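Local structure of transcriptional regulator, MarR family (Methanosarcina mazei, 3S2W) at residues R83-Q86 with K87-E91. The protein probably binds DNA as a transcription factor of the MarR family, through a winged helix-turn-helix domain. Numbering follows the deposited sequence.
Sequences RAIQ and KLVDE. With SO4 (sulfate ion), chain J; SO4 (sulfate ion), chain I.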
# COMPACT_ATOMS: atom_id res chain seq x y z
N ARG A 83 -10.40 -13.26 -7.88
CA ARG A 83 -9.26 -13.57 -8.76
C ARG A 83 -8.03 -14.06 -8.01
O ARG A 83 -7.35 -15.01 -8.43
CB ARG A 83 -8.91 -12.37 -9.64
CG ARG A 83 -9.73 -12.31 -10.92
CD ARG A 83 -9.53 -10.99 -11.65
NE ARG A 83 -10.62 -10.05 -11.37
CZ ARG A 83 -10.45 -8.83 -10.86
NH1 ARG A 83 -9.22 -8.39 -10.59
NH2 ARG A 83 -11.50 -8.05 -10.63
N ALA A 84 -7.74 -13.42 -6.88
CA ALA A 84 -6.63 -13.87 -6.06
C ALA A 84 -6.88 -15.30 -5.60
O ALA A 84 -6.06 -16.18 -5.84
CB ALA A 84 -6.42 -12.92 -4.85
N ILE A 85 -8.02 -15.54 -4.95
CA ILE A 85 -8.30 -16.87 -4.42
C ILE A 85 -8.36 -17.90 -5.55
O ILE A 85 -7.92 -19.05 -5.40
CB ILE A 85 -9.58 -16.92 -3.62
CG1 ILE A 85 -9.46 -16.05 -2.37
CG2 ILE A 85 -9.90 -18.36 -3.23
CD1 ILE A 85 -8.31 -16.45 -1.47
N GLN A 86 -8.89 -17.49 -6.69
CA GLN A 86 -8.90 -18.42 -7.80
C GLN A 86 -7.48 -18.83 -8.28
O GLN A 86 -7.29 -19.96 -8.72
CB GLN A 86 -9.72 -17.91 -8.96
CG GLN A 86 -9.67 -18.88 -10.10
CD GLN A 86 -10.61 -20.04 -9.87
OE1 GLN A 86 -11.81 -19.83 -9.67
NE2 GLN A 86 -10.07 -21.26 -9.88
N LYS A 87 -6.50 -17.93 -8.22
CA LYS A 87 -5.17 -18.30 -8.72
C LYS A 87 -4.49 -19.17 -7.69
O LYS A 87 -3.71 -20.07 -8.03
CB LYS A 87 -4.31 -17.08 -9.03
CG LYS A 87 -4.78 -16.25 -10.23
CD LYS A 87 -3.93 -14.99 -10.33
CE LYS A 87 -4.13 -14.22 -11.65
NZ LYS A 87 -2.93 -13.37 -11.97
N LEU A 88 -4.80 -18.91 -6.42
CA LEU A 88 -4.28 -19.70 -5.33
C LEU A 88 -4.83 -21.12 -5.42
O LEU A 88 -4.13 -22.09 -5.11
CB LEU A 88 -4.64 -19.05 -3.99
CG LEU A 88 -3.76 -17.85 -3.62
CD1 LEU A 88 -4.26 -17.20 -2.39
CD2 LEU A 88 -2.34 -18.30 -3.40
N VAL A 89 -6.08 -21.25 -5.88
CA VAL A 89 -6.67 -22.57 -6.07
C VAL A 89 -6.04 -23.27 -7.25
O VAL A 89 -5.70 -24.45 -7.17
CB VAL A 89 -8.20 -22.54 -6.23
CG1 VAL A 89 -8.67 -23.86 -6.73
CG2 VAL A 89 -8.87 -22.25 -4.91
N ASP A 90 -5.86 -22.55 -8.36
CA ASP A 90 -5.29 -23.15 -9.57
C ASP A 90 -3.83 -23.54 -9.41
O ASP A 90 -3.32 -24.42 -10.09
CB ASP A 90 -5.48 -22.23 -10.77
CG ASP A 90 -6.96 -22.08 -11.17
OD1 ASP A 90 -7.76 -23.03 -10.92
OD2 ASP A 90 -7.32 -21.02 -11.73
N GLU A 91 -3.15 -22.87 -8.49
CA GLU A 91 -1.76 -23.19 -8.19
C GLU A 91 -1.70 -24.32 -7.17
O GLU A 91 -0.64 -24.86 -6.90
CB GLU A 91 -1.03 -21.94 -7.69
CG GLU A 91 -0.87 -20.85 -8.78
CD GLU A 91 -1.08 -19.41 -8.30
OE1 GLU A 91 -1.44 -18.55 -9.14
OE2 GLU A 91 -0.88 -19.12 -7.10
S SO4 J . -14.91 -6.75 -10.97
O1 SO4 J . -16.34 -6.50 -10.81
O2 SO4 J . -14.71 -8.19 -11.15
O3 SO4 J . -14.41 -6.05 -12.15
O4 SO4 J . -14.18 -6.30 -9.79
S SO4 I . -1.49 -11.43 -8.86
O1 SO4 I . -2.48 -10.68 -9.62
O2 SO4 I . -2.17 -12.19 -7.82
O3 SO4 I . -0.76 -12.34 -9.75
O4 SO4 I . -0.57 -10.46 -8.24
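Q86 reaches one helical turn ahead to D90 on helix 78-90, which by its place in the MarR winged helix-turn-helix is probably the DNA-recognition helix. NE2 of Q86 donates to OD1 of D90 at 3.1 Å, arriving from above the carboxylate plane while OD1 stays near the amide plane; a weak bond runs to OD2 of D90. With CG of Q86 anti to the backbone N (chi1 179°), the bend at chi2 (79°) brings the amide back alongside the D90 carboxylate. OE1 of Q86 accepts a hydrogen bond from NH1 of R96 on strand 94-98, so the amide links the helix to the wing. Cutting Q86 back to an alanine is likely to leave D90 and R96 without their shared amide partner and the D90 carboxylate freer to turn. Along the backbone, D90 N bonds to Q86 O at 3.0 Å and V89 N to I85 O at 2.9 Å. CD1 of I85 lies 4.2 Å from CD1 of L88, and both side chains pack on F55 of helix 53-61. R83 and K87 each make a weak hydrogen bond to a sulfate ion, probably from the crystallisation liquor: NH2 of R83 meets O2 of one at 3.3 Å, at the guanidinium edge, and the extended K87 places NZ 3.3 Å from O3 of the other.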